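Local coordinates for esterase A (Caulobacter crescentus, PDB 5GKV), which is a penicillin-binding protein homologue of the beta-lactamase family that probably hydrolyses ester bonds through a serine nucleophile, at residues A[118-121]-A[122-126]; A[97-100]-A[101-105]; A[86-89]-A[90-94]; A[323-326]-A[327-331]; A[190-193]-A[194-197]. One frame throughout, in Å; residues are numbered along the deposited sequence.

How the contacts relate
Along the chain the order is contact 3 (86-94), contact 2 (97-105), contact 1 (118-126), contact 5 (190-197) and contact 4 (323-331). The first three form one cluster: contact 3 lies on helix 82-95, contact 2 on the loop that leaves it, and contact 1 at the start of helix 122-126, with centres of contacts 1 and 2 about 9 Å apart and those of 2 and 3 about 11 Å apart. Contact 5, on helix 190-202, packs against helix 82-95, its centre about 12 Å from that of contact 3. These four make one helical region of the beta-lactamase fold, whereas contact 4 sits at edge strand 323-324 of the antiparallel sheet, the centres of contacts 4 and 5 about 28 Å apart.

Contact 1: residues A[118-121]-A[122-126]; sequences DAVT and VEQAL
A capping box closes the N-terminus of helix 122-126, with Thr121 at the N-cap position and Gln124 three residues on. Each residue's side chain accepts from the other's backbone N-H. Gln124 N donates to Thr121 OG1 over 3.3 Å, while Thr121 N donates to Gln124 OE1 over 3.0 Å, a nearly straight bond (164° at the hydrogen) whose donor stands well above the plane of the side-chain carbonyl. Threonine suits the cap because its hydroxyl is close to the main chain: with chi1 at 63°, OG1 sits between the backbone N and the carbonyl carbon, facing the first helical turn. Gln124 in turn runs extended beyond CG, long enough to bring OE1 back beside the preceding loop and to pass CD 3.2 Å from Thr121 OG1. Ala125 N then closes the first regular turn on Thr121 O. Two waters join the cap. One donates to Gln124 OE1 and weakly to Ala119 O. The other links the cap hydroxyl to Glu123, whose OE1 forms a salt bridge with Arg304; this second water lies 2.6 Å from Thr121 OG1 and donates to Glu123 OE2 over 2.7 Å.

Contact 2: residues A[97-100]-A[101-105]; sequences GRLA and YDQAV
Gln103 OE1 accepts from Ala100 N over 3.0 Å, a bond that ties a side chain back across the type I beta turn running from Ala100 to Gln103. The donor lies in the plane of the glutamine carbonyl and almost in line with it, the C=O...N angle being 159°. The turn's own bond runs between the same two residues in the other sense, Gln103 N donating to Ala100 O over 3.1 Å, here from high above the carbonyl plane. Ala100 and Gln103 are thus held both by backbone and by side chain. Glutamine is the right length for this: a chi1 of -178° sends CG away from the backbone nitrogen, and the extended chain carries the amide back to Ala100 N. Once there, Gln103 OE1 also rests 3.5 Å from Leu99 CD1, and the two side chains cross at about a right angle. The other end of the amide is occupied too, Gln103 NE2 donating to Asp107 OD1 and, over 3.2 Å, to a water that itself donates to Arg98 O. Both amide atoms are therefore engaged, which fixes its rotation. Just upstream, Gly97 ends helix 82-95 in a Schellman motif with a phi of 76°, readily reached by a residue without a side chain. Tyr101, at the turn's second position, sends its ring inward against Ile90, Ala91 and Val94 of that helix and has a cation-pi contact with Arg304. On the outer side, Asp102 OD1 lies 3.6 Å from Ala100 CB.

Contact 3: residues A[86-89]-A[90-94]; sequences AALL and IARLV
Leu88 and Arg92, one turn apart on helix 82-95, lean against each other at a slant, methyl against methylene. In this family the catalytic SxxK motif lies at the start of the equivalent helix. A chi1 of -175°, with CG opposite the backbone nitrogen, carries Leu88 CD2 toward the next turn, 3.5 Å from Arg92 CD. Only the aliphatic part of the arginine is used here. Its chain then bends at chi3 (81°), turning the guanidinium away from the leucine so that NE can donate to Leu291 O. A water accepts weakly from Arg92 NH1 and donates to Leu89 O over 3.0 Å, and Leu89 O also takes the weak helical bond from Leu93 N. Arginine fits this partly exposed edge, having an aliphatic stem for Leu88 and a polar head whose NH1 also makes a long, weak ion pair with Asp197 OD2.

Leu88 itself faces Leu276 and Leu280 of helix 270-281, while Leu89 and Ile90 face Met190 of helix 190-202. Small residues serve where neighbours come close: Ala91 touches Ile292, and Ala87 touches Phe322 and Tyr174. Beneath the side chains runs the regular ladder, with Ala91 N donating to Ala87 O over 2.9 Å.

Contact 4: residues A[323-326]-A[327-331]; sequences MRNE and PNFYY
Asn325 holds the loop 327-331 with both its backbone carbonyl and its side-chain amide, where the chain leaves edge strand 323-324 of the antiparallel sheet. Asn325 O accepts from Phe329 N over 3.0 Å, the i to i+4 bond of an alpha-turn, with the donor standing above the carbonyl plane. A weak bond from Asn328 N reaches the same oxygen. A third donor is a water, which gives a hydrogen to Asn325 O over 2.9 Å and accepts one from Tyr330 N. The side chain, extended from the backbone nitrogen by a chi1 of -165°, reaches further round the loop. Asn325 OD1 accepts from Tyr331 N over 2.8 Å, and ND2 donates to the backbone oxygens of Gly332 and Thr334; one short asparagine amide thus both accepts and donates.

The turn is made by a cis peptide bond before Pro327, a geometry proline accepts more readily than other residues, and by positive phi at Phe329. The Phe329 ring has Glu326 CA over one face, towards the rim. Glu326 OE1 receives Arg324 NH1 over 2.9 Å in a salt bridge, in the guanidinium plane and on the anti lone pair; Arg324 NH1 also meets Ser317 OG. Met323 CE touches Tyr331 OH at 3.7 Å, while that hydroxyl bonds to Ser341 OG. The loop's N-H groups are thus shared out among the Asn325 carbonyl, its OD1 and the water. With one end accepting and the other donating, the buried amide would be expected to keep its rotation and hold the loop's shape.

Contact 5: residues A[190-193]-A[194-197]; sequences MGTA and LRED
The opening turns of helix 190-202 carry this contact, in which Thr192 meets Arg195 and Glu196 on one flank of the helix. The three side chains point the same way, and the threonine methyl lies against both charged groups. Thr192 CG2 is 3.7 Å from Arg195 NH2, and Glu196 OE2 sits 3.7 Å from the same Thr192 CG2. That position follows from a chi1 of -63°, which sets CG2 anti to the backbone N and sends OG1 off to bond with Thr189 OG1. A beta-branched threonine can therefore offer a methyl to one side and a hydroxyl to the other. Arg195 NH2 and Glu196 OE2 form a long salt bridge of charges alone: the carboxylate oxygen is well out of the guanidinium plane, and no N-H of the arginine points at it. Glu196 CG lies over one face of that guanidinium, towards its rim. Their stronger partners lie beyond these residues, Arg195 NH1 meeting Glu200, and Glu196 OE1 and Asp197 OD2 both meeting Arg188.

On the buried flank Met190 reaches Ala178 and Phe182 of helix 173-186, and Leu194 faces Leu206 and Ile208 of strand 206-208, hydrophobic residues suited to an interior. Ala193, small enough for the same side, touches Phe182. Leu194 N donates to Met190 O over 2.8 Å. The helix widens into a pi-type turn at 195-197, yet Asp197 N still donates to Ala193 O over 2.8 Å.

Contact 1: residues A[118-121]-A[122-126]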
loop_
_atom_site.group_PDB
_atom_site.type_symbol
_atom_site.label_atom_id
_atom_site.label_comp_id
_atom_site.label_asym_id
_atom_site.label_seq_id
_atom_site.Cartn_x
_atom_site.Cartn_y
_atom_site.Cartn_z
ATOM N N ASP A 118 -24.376 11.276 -0.861
ATOM C CA ASP A 118 -24.778 11.331 0.545
ATOM C C ASP A 118 -24.905 9.956 1.190
ATOM O O ASP A 118 -24.895 9.875 2.419
ATOM C CB ASP A 118 -26.110 12.067 0.675
ATOM C CG ASP A 118 -27.154 11.500 -0.250
ATOM O OD1 ASP A 118 -27.124 11.850 -1.456
ATOM O OD2 ASP A 118 -27.971 10.677 0.211
ATOM N N ALA A 119 -25.031 8.881 0.406
ATOM C CA ALA A 119 -25.155 7.533 0.951
ATOM C C ALA A 119 -23.909 6.667 0.763
ATOM O O ALA A 119 -23.904 5.519 1.221
ATOM C CB ALA A 119 -26.357 6.808 0.335
ATOM N N VAL A 120 -22.875 7.162 0.081
ATOM C CA VAL A 120 -21.646 6.379 -0.075
ATOM C C VAL A 120 -21.093 6.024 1.298
ATOM O O VAL A 120 -20.925 6.897 2.156
ATOM C CB VAL A 120 -20.617 7.174 -0.888
ATOM C CG1 VAL A 120 -19.304 6.380 -1.013
ATOM C CG2 VAL A 120 -21.182 7.530 -2.262
ATOM N N THR A 121 -20.795 4.746 1.514
ATOM C CA THR A 121 -20.296 4.324 2.817
ATOM C C THR A 121 -18.766 4.281 2.867
ATOM O O THR A 121 -18.068 4.344 1.846
ATOM C CB THR A 121 -20.851 2.949 3.202
ATOM O OG1 THR A 121 -20.400 1.970 2.263
ATOM C CG2 THR A 121 -22.383 2.954 3.229
ATOM N N VAL A 122 -18.251 4.153 4.098
ATOM C CA VAL A 122 -16.811 4.016 4.316
ATOM C C VAL A 122 -16.251 2.854 3.499
ATOM O O VAL A 122 -15.290 3.015 2.740
ATOM C CB VAL A 122 -16.502 3.857 5.822
ATOM C CG1 VAL A 122 -15.004 3.518 6.064
ATOM C CG2 VAL A 122 -16.857 5.136 6.570
ATOM N N GLU A 123 -16.862 1.671 3.612
ATOM C CA GLU A 123 -16.282 0.516 2.932
ATOM C C GLU A 123 -16.430 0.621 1.412
ATOM O O GLU A 123 -15.583 0.100 0.674
ATOM C CB GLU A 123 -16.898 -0.786 3.458
ATOM C CG GLU A 123 -18.402 -0.935 3.191
ATOM C CD GLU A 123 -19.039 -2.021 4.033
ATOM O OE1 GLU A 123 -18.310 -2.912 4.524
ATOM O OE2 GLU A 123 -20.276 -1.981 4.212
ATOM N N GLN A 124 -17.461 1.317 0.924
ATOM C CA GLN A 124 -17.574 1.548 -0.516
ATOM C C GLN A 124 -16.427 2.419 -1.015
ATOM O O GLN A 124 -15.834 2.142 -2.068
ATOM C CB GLN A 124 -18.939 2.188 -0.844
ATOM C CG GLN A 124 -20.071 1.164 -0.846
ATOM C CD GLN A 124 -21.457 1.781 -0.715
ATOM O OE1 GLN A 124 -21.621 2.996 -0.765
ATOM N NE2 GLN A 124 -22.457 0.937 -0.541
ATOM N N ALA A 125 -16.093 3.469 -0.259
ATOM C CA ALA A 125 -14.978 4.344 -0.618
ATOM C C ALA A 125 -13.661 3.586 -0.630
ATOM O O ALA A 125 -12.838 3.766 -1.538
ATOM C CB ALA A 125 -14.880 5.517 0.360
ATOM N N LEU A 126 -13.434 2.755 0.386
ATOM C CA LEU A 126 -12.147 2.080 0.523
ATOM C C LEU A 126 -11.983 0.925 -0.448
ATOM O O LEU A 126 -10.846 0.515 -0.694
ATOM C CB LEU A 126 -11.955 1.581 1.959
ATOM C CG LEU A 126 -11.824 2.690 3.009
ATOM C CD1 LEU A 126 -11.675 2.061 4.390
ATOM C CD2 LEU A 126 -10.640 3.593 2.694
HETATM O O HOH W 1 -23.982 3.856 -1.516
HETATM O O HOH W 2 -21.602 -0.314 2.550
#

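Contact 2: residues A[97-100]-A[101-105]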
loop_
_atom_site.group_PDB
_atom_site.type_symbol
_atom_site.label_atom_id
_atom_site.label_comp_id
_atom_site.label_asym_id
_atom_site.label_seq_id
_atom_site.Cartn_x
_atom_site.Cartn_y
_atom_site.Cartn_z
ATOM N N GLY A 97 -14.855 0.890 17.492
ATOM C CA GLY A 97 -16.200 1.430 17.608
ATOM C C GLY A 97 -16.324 2.922 17.401
ATOM O O GLY A 97 -17.328 3.506 17.803
ATOM N N ARG A 98 -15.342 3.566 16.779
ATOM C CA ARG A 98 -15.407 4.994 16.508
ATOM C C ARG A 98 -15.950 5.302 15.115
ATOM O O ARG A 98 -16.150 6.470 14.786
ATOM C CB ARG A 98 -14.020 5.621 16.673
ATOM C CG ARG A 98 -13.411 5.432 18.060
ATOM C CD ARG A 98 -12.157 6.277 18.221
ATOM N NE ARG A 98 -12.539 7.678 18.358
ATOM C CZ ARG A 98 -11.679 8.694 18.411
ATOM N NH1 ARG A 98 -10.360 8.481 18.336
ATOM N NH2 ARG A 98 -12.139 9.939 18.540
ATOM N N LEU A 99 -16.196 4.278 14.310
ATOM C CA LEU A 99 -16.538 4.359 12.896
ATOM C C LEU A 99 -17.087 2.996 12.533
ATOM O O LEU A 99 -16.748 2.005 13.181
ATOM C CB LEU A 99 -15.302 4.697 12.040
ATOM C CG LEU A 99 -15.439 4.974 10.536
ATOM C CD1 LEU A 99 -16.141 6.299 10.317
ATOM C CD2 LEU A 99 -14.054 4.970 9.861
ATOM N N ALA A 100 -17.955 2.951 11.529
ATOM C CA ALA A 100 -18.506 1.690 11.056
ATOM C C ALA A 100 -18.307 1.618 9.554
ATOM O O ALA A 100 -18.379 2.643 8.871
ATOM C CB ALA A 100 -19.993 1.539 11.406
ATOM N N TYR A 101 -18.021 0.413 9.050
ATOM C CA TYR A 101 -17.762 0.263 7.619
ATOM C C TYR A 101 -18.986 0.610 6.785
ATOM O O TYR A 101 -18.847 1.074 5.650
ATOM C CB TYR A 101 -17.297 -1.156 7.307
ATOM C CG TYR A 101 -15.805 -1.367 7.516
ATOM C CD1 TYR A 101 -14.883 -0.537 6.897
ATOM C CD2 TYR A 101 -15.328 -2.398 8.319
ATOM C CE1 TYR A 101 -13.529 -0.710 7.074
ATOM C CE2 TYR A 101 -13.942 -2.587 8.513
ATOM C CZ TYR A 101 -13.061 -1.738 7.876
ATOM O OH TYR A 101 -11.713 -1.880 8.027
ATOM N N ASP A 102 -20.192 0.401 7.311
ATOM C CA ASP A 102 -21.389 0.715 6.540
ATOM C C ASP A 102 -21.952 2.092 6.878
ATOM O O ASP A 102 -23.074 2.417 6.476
ATOM C CB ASP A 102 -22.448 -0.382 6.730
ATOM C CG ASP A 102 -22.941 -0.488 8.170
ATOM O OD1 ASP A 102 -22.386 0.196 9.064
ATOM O OD2 ASP A 102 -23.886 -1.270 8.404
ATOM N N GLN A 103 -21.192 2.899 7.609
ATOM C CA GLN A 103 -21.547 4.279 7.899
ATOM C C GLN A 103 -21.312 5.152 6.670
ATOM O O GLN A 103 -20.310 5.000 5.970
ATOM C CB GLN A 103 -20.705 4.771 9.079
ATOM C CG GLN A 103 -20.959 6.164 9.571
ATOM C CD GLN A 103 -20.175 6.428 10.836
ATOM O OE1 GLN A 103 -19.420 5.564 11.299
ATOM N NE2 GLN A 103 -20.341 7.617 11.404
ATOM N N ALA A 104 -22.251 6.064 6.408
ATOM C CA ALA A 104 -22.087 7.023 5.320
ATOM C C ALA A 104 -20.888 7.927 5.571
ATOM O O ALA A 104 -20.727 8.488 6.665
ATOM C CB ALA A 104 -23.357 7.868 5.155
ATOM N N VAL A 105 -20.042 8.070 4.548
ATOM C CA VAL A 105 -18.927 9.010 4.636
ATOM C C VAL A 105 -19.433 10.379 5.059
ATOM O O VAL A 105 -18.824 11.058 5.894
ATOM C CB VAL A 105 -18.173 9.082 3.294
ATOM C CG1 VAL A 105 -17.086 10.154 3.353
ATOM C CG2 VAL A 105 -17.539 7.725 2.963
HETATM O O HOH W 3 -18.261 7.936 13.794
#

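Contact 3: residues A[86-89]-A[90-94]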
loop_
_atom_site.group_PDB
_atom_site.type_symbol
_atom_site.label_atom_id
_atom_site.label_comp_id
_atom_site.label_asym_id
_atom_site.label_seq_id
_atom_site.Cartn_x
_atom_site.Cartn_y
_atom_site.Cartn_z
ATOM N N ALA A 86 -2.887 2.544 5.214
ATOM C CA ALA A 86 -4.099 3.337 5.373
ATOM C C ALA A 86 -5.281 2.446 5.728
ATOM O O ALA A 86 -6.094 2.789 6.597
ATOM C CB ALA A 86 -4.377 4.126 4.091
ATOM N N ALA A 87 -5.376 1.281 5.080
ATOM C CA ALA A 87 -6.492 0.385 5.355
ATOM C C ALA A 87 -6.460 -0.100 6.796
ATOM O O ALA A 87 -7.498 -0.141 7.468
ATOM C CB ALA A 87 -6.477 -0.791 4.387
ATOM N N LEU A 88 -5.271 -0.455 7.289
ATOM C CA LEU A 88 -5.137 -0.879 8.677
ATOM C C LEU A 88 -5.569 0.227 9.635
ATOM O O LEU A 88 -6.271 -0.034 10.614
ATOM C CB LEU A 88 -3.686 -1.304 8.946
ATOM C CG LEU A 88 -3.293 -1.917 10.303
ATOM C CD1 LEU A 88 -1.930 -2.534 10.167
ATOM C CD2 LEU A 88 -3.210 -0.920 11.415
ATOM N N LEU A 89 -5.150 1.468 9.379
ATOM C CA LEU A 89 -5.498 2.557 10.290
ATOM C C LEU A 89 -7.008 2.754 10.364
ATOM O O LEU A 89 -7.555 2.966 11.455
ATOM C CB LEU A 89 -4.800 3.850 9.868
ATOM C CG LEU A 89 -3.271 3.816 9.987
ATOM C CD1 LEU A 89 -2.627 5.076 9.386
ATOM C CD2 LEU A 89 -2.866 3.637 11.442
ATOM N N ILE A 90 -7.706 2.648 9.226
ATOM C CA ILE A 90 -9.166 2.726 9.250
ATOM C C ILE A 90 -9.746 1.523 9.986
ATOM O O ILE A 90 -10.650 1.666 10.819
ATOM C CB ILE A 90 -9.744 2.837 7.819
ATOM C CG1 ILE A 90 -9.413 4.201 7.185
ATOM C CG2 ILE A 90 -11.246 2.604 7.838
ATOM C CD1 ILE A 90 -10.085 5.394 7.858
ATOM N N ALA A 91 -9.242 0.317 9.676
ATOM C CA ALA A 91 -9.742 -0.899 10.315
ATOM C C ALA A 91 -9.683 -0.799 11.836
ATOM O O ALA A 91 -10.574 -1.307 12.536
ATOM C CB ALA A 91 -8.934 -2.114 9.852
ATOM N N ARG A 92 -8.636 -0.159 12.359
ATOM C CA ARG A 92 -8.530 0.057 13.804
ATOM C C ARG A 92 -9.643 0.967 14.331
ATOM O O ARG A 92 -10.245 0.673 15.373
ATOM C CB ARG A 92 -7.152 0.628 14.143
ATOM C CG ARG A 92 -6.023 -0.420 14.072
ATOM C CD ARG A 92 -4.667 0.187 14.434
ATOM N NE ARG A 92 -4.426 0.311 15.880
ATOM C CZ ARG A 92 -4.124 1.446 16.506
ATOM N NH1 ARG A 92 -4.032 2.580 15.831
ATOM N NH2 ARG A 92 -3.919 1.454 17.814
ATOM N N LEU A 93 -9.915 2.091 13.648
ATOM C CA LEU A 93 -11.018 2.962 14.076
ATOM C C LEU A 93 -12.338 2.214 14.123
ATOM O O LEU A 93 -13.140 2.414 15.046
ATOM C CB LEU A 93 -11.182 4.163 13.153
ATOM C CG LEU A 93 -10.112 5.231 13.138
ATOM C CD1 LEU A 93 -10.546 6.345 12.175
ATOM C CD2 LEU A 93 -9.923 5.776 14.549
ATOM N N VAL A 94 -12.609 1.390 13.108
ATOM C CA VAL A 94 -13.856 0.634 13.097
ATOM C C VAL A 94 -13.871 -0.369 14.246
ATOM O O VAL A 94 -14.850 -0.467 15.004
ATOM C CB VAL A 94 -14.058 -0.050 11.731
ATOM C CG1 VAL A 94 -15.268 -0.960 11.764
ATOM C CG2 VAL A 94 -14.242 1.007 10.651
HETATM O O HOH W 4 -5.803 3.687 13.763
#

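Contact 4: residues A[323-326]-A[327-331]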
loop_
_atom_site.group_PDB
_atom_site.type_symbol
_atom_site.label_atom_id
_atom_site.label_comp_id
_atom_site.label_asym_id
_atom_site.label_seq_id
_atom_site.Cartn_x
_atom_site.Cartn_y
_atom_site.Cartn_z
ATOM N N MET A 323 -6.123 -5.309 -0.937
ATOM C CA MET A 323 -6.316 -6.222 -2.051
ATOM C C MET A 323 -6.281 -7.649 -1.517
ATOM O O MET A 323 -5.333 -8.035 -0.828
ATOM C CB MET A 323 -5.236 -6.014 -3.115
ATOM C CG MET A 323 -5.473 -6.829 -4.389
ATOM S SD MET A 323 -4.282 -6.488 -5.708
ATOM C CE MET A 323 -3.482 -4.965 -5.082
ATOM N N ARG A 324 -7.324 -8.419 -1.798
ATOM C CA ARG A 324 -7.285 -9.832 -1.456
ATOM C C ARG A 324 -6.510 -10.602 -2.532
ATOM O O ARG A 324 -6.259 -10.104 -3.628
ATOM C CB ARG A 324 -8.711 -10.372 -1.289
ATOM C CG ARG A 324 -9.519 -9.550 -0.271
ATOM C CD ARG A 324 -10.943 -10.089 -0.086
ATOM N NE ARG A 324 -10.938 -11.375 0.608
ATOM C CZ ARG A 324 -11.136 -12.547 0.020
ATOM N NH1 ARG A 324 -11.368 -12.603 -1.285
ATOM N NH2 ARG A 324 -11.107 -13.666 0.743
ATOM N N ASN A 325 -6.095 -11.823 -2.189
ATOM C CA ASN A 325 -5.087 -12.498 -3.005
ATOM C C ASN A 325 -5.708 -13.150 -4.239
ATOM O O ASN A 325 -5.228 -12.954 -5.361
ATOM C CB ASN A 325 -4.325 -13.510 -2.145
ATOM C CG ASN A 325 -3.037 -14.000 -2.810
ATOM O OD1 ASN A 325 -2.453 -13.318 -3.659
ATOM N ND2 ASN A 325 -2.599 -15.189 -2.421
ATOM N N GLU A 326 -6.789 -13.907 -4.065
ATOM C CA GLU A 326 -7.504 -14.457 -5.214
ATOM C C GLU A 326 -8.061 -13.302 -6.027
ATOM O O GLU A 326 -8.461 -12.284 -5.450
ATOM C CB GLU A 326 -8.633 -15.390 -4.766
ATOM C CG GLU A 326 -9.528 -14.790 -3.689
ATOM C CD GLU A 326 -10.758 -15.651 -3.408
ATOM O OE1 GLU A 326 -11.623 -15.198 -2.645
ATOM O OE2 GLU A 326 -10.851 -16.775 -3.955
ATOM N N PRO A 327 -8.127 -13.463 -7.364
ATOM C CA PRO A 327 -7.825 -14.678 -8.125
ATOM C C PRO A 327 -6.424 -14.719 -8.740
ATOM O O PRO A 327 -6.146 -15.607 -9.543
ATOM C CB PRO A 327 -8.870 -14.629 -9.243
ATOM C CG PRO A 327 -8.912 -13.168 -9.586
ATOM C CD PRO A 327 -8.709 -12.429 -8.241
ATOM N N ASN A 328 -5.548 -13.772 -8.400
ATOM C CA ASN A 328 -4.269 -13.706 -9.095
ATOM C C ASN A 328 -3.135 -14.376 -8.334
ATOM O O ASN A 328 -2.151 -14.787 -8.961
ATOM C CB ASN A 328 -3.919 -12.242 -9.391
ATOM C CG ASN A 328 -5.027 -11.528 -10.156
ATOM O OD1 ASN A 328 -5.280 -11.844 -11.313
ATOM N ND2 ASN A 328 -5.697 -10.568 -9.504
ATOM N N PHE A 329 -3.253 -14.495 -7.011
ATOM C CA PHE A 329 -2.298 -15.227 -6.175
ATOM C C PHE A 329 -0.886 -14.652 -6.270
ATOM O O PHE A 329 0.110 -15.377 -6.204
ATOM C CB PHE A 329 -2.321 -16.723 -6.511
ATOM C CG PHE A 329 -3.638 -17.361 -6.188
ATOM C CD1 PHE A 329 -3.899 -17.815 -4.903
ATOM C CD2 PHE A 329 -4.637 -17.448 -7.153
ATOM C CE1 PHE A 329 -5.138 -18.371 -4.581
ATOM C CE2 PHE A 329 -5.878 -18.003 -6.839
ATOM C CZ PHE A 329 -6.125 -18.464 -5.556
ATOM N N TYR A 330 -0.796 -13.331 -6.385
ATOM C CA TYR A 330 0.508 -12.691 -6.352
ATOM C C TYR A 330 1.112 -12.653 -4.954
ATOM O O TYR A 330 2.298 -12.331 -4.835
ATOM C CB TYR A 330 0.410 -11.274 -6.911
ATOM C CG TYR A 330 0.023 -11.236 -8.369
ATOM C CD1 TYR A 330 0.548 -12.158 -9.284
ATOM C CD2 TYR A 330 -0.855 -10.268 -8.840
ATOM C CE1 TYR A 330 0.199 -12.105 -10.630
ATOM C CE2 TYR A 330 -1.210 -10.211 -10.175
ATOM C CZ TYR A 330 -0.686 -11.120 -11.060
ATOM O OH TYR A 330 -1.051 -11.033 -12.381
ATOM N N TYR A 331 0.338 -12.960 -3.905
ATOM C CA TYR A 331 0.855 -13.019 -2.540
ATOM C C TYR A 331 0.966 -14.458 -2.037
ATOM O O TYR A 331 0.906 -14.705 -0.832
ATOM C CB TYR A 331 -0.001 -12.199 -1.571
ATOM C CG TYR A 331 -0.236 -10.764 -1.984
ATOM C CD1 TYR A 331 0.767 -10.015 -2.607
ATOM C CD2 TYR A 331 -1.457 -10.158 -1.746
ATOM C CE1 TYR A 331 0.538 -8.701 -2.992
ATOM C CE2 TYR A 331 -1.701 -8.850 -2.123
ATOM C CZ TYR A 331 -0.704 -8.127 -2.738
ATOM O OH TYR A 331 -0.970 -6.835 -3.103
HETATM O O HOH W 5 -2.871 -11.273 -5.795
#

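Contact 5: residues A[190-193]-A[194-197]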
loop_
_atom_site.group_PDB
_atom_site.type_symbol
_atom_site.label_atom_id
_atom_site.label_comp_id
_atom_site.label_asym_id
_atom_site.label_seq_id
_atom_site.Cartn_x
_atom_site.Cartn_y
_atom_site.Cartn_z
ATOM N N MET A 190 -3.303 10.555 9.587
ATOM C CA MET A 190 -2.901 9.152 9.586
ATOM C C MET A 190 -1.432 8.997 9.959
ATOM O O MET A 190 -1.075 8.111 10.742
ATOM C CB MET A 190 -3.158 8.512 8.220
ATOM C CG MET A 190 -4.570 8.030 8.035
ATOM S SD MET A 190 -4.700 7.089 6.503
ATOM C CE MET A 190 -6.307 6.367 6.756
ATOM N N GLY A 191 -0.561 9.835 9.392
ATOM C CA GLY A 191 0.863 9.659 9.633
ATOM C C GLY A 191 1.217 9.895 11.089
ATOM O O GLY A 191 2.076 9.212 11.646
ATOM N N THR A 192 0.538 10.848 11.729
ATOM C CA THR A 192 0.812 11.137 13.137
ATOM C C THR A 192 0.329 10.005 14.029
ATOM O O THR A 192 1.054 9.549 14.922
ATOM C CB THR A 192 0.147 12.448 13.554
ATOM O OG1 THR A 192 0.707 13.523 12.796
ATOM C CG2 THR A 192 0.389 12.696 15.051
ATOM N N ALA A 193 -0.895 9.536 13.799
ATOM C CA ALA A 193 -1.401 8.416 14.581
ATOM C C ALA A 193 -0.560 7.167 14.356
ATOM O O ALA A 193 -0.250 6.444 15.310
ATOM C CB ALA A 193 -2.858 8.146 14.238
ATOM N N LEU A 194 -0.195 6.889 13.097
ATOM C CA LEU A 194 0.665 5.743 12.812
ATOM C C LEU A 194 1.948 5.811 13.631
ATOM O O LEU A 194 2.372 4.816 14.233
ATOM C CB LEU A 194 1.002 5.684 11.317
ATOM C CG LEU A 194 2.061 4.639 10.919
ATOM C CD1 LEU A 194 1.564 3.212 11.112
ATOM C CD2 LEU A 194 2.538 4.857 9.473
ATOM N N ARG A 195 2.587 6.980 13.647
ATOM C CA ARG A 195 3.847 7.130 14.366
ATOM C C ARG A 195 3.635 7.014 15.878
ATOM O O ARG A 195 4.379 6.303 16.563
ATOM C CB ARG A 195 4.489 8.469 13.997
ATOM C CG ARG A 195 5.725 8.850 14.811
ATOM C CD ARG A 195 6.187 10.276 14.504
ATOM N NE ARG A 195 5.153 11.293 14.733
ATOM C CZ ARG A 195 4.935 11.898 15.902
ATOM N NH1 ARG A 195 5.676 11.583 16.959
ATOM N NH2 ARG A 195 3.978 12.822 16.018
ATOM N N GLU A 196 2.603 7.679 16.407
ATOM C CA GLU A 196 2.404 7.722 17.857
ATOM C C GLU A 196 1.925 6.385 18.404
ATOM O O GLU A 196 2.376 5.947 19.468
ATOM C CB GLU A 196 1.394 8.815 18.225
ATOM C CG GLU A 196 1.928 10.217 18.092
ATOM C CD GLU A 196 0.901 11.268 18.478
ATOM O OE1 GLU A 196 -0.288 10.912 18.655
ATOM O OE2 GLU A 196 1.288 12.448 18.594
ATOM N N ASP A 197 0.998 5.731 17.709
ATOM C CA ASP A 197 0.334 4.555 18.251
ATOM C C ASP A 197 1.013 3.246 17.876
ATOM O O ASP A 197 0.800 2.234 18.562
ATOM C CB ASP A 197 -1.127 4.490 17.782
ATOM C CG ASP A 197 -2.000 5.607 18.373
ATOM O OD1 ASP A 197 -1.520 6.408 19.205
ATOM O OD2 ASP A 197 -3.176 5.692 17.980
#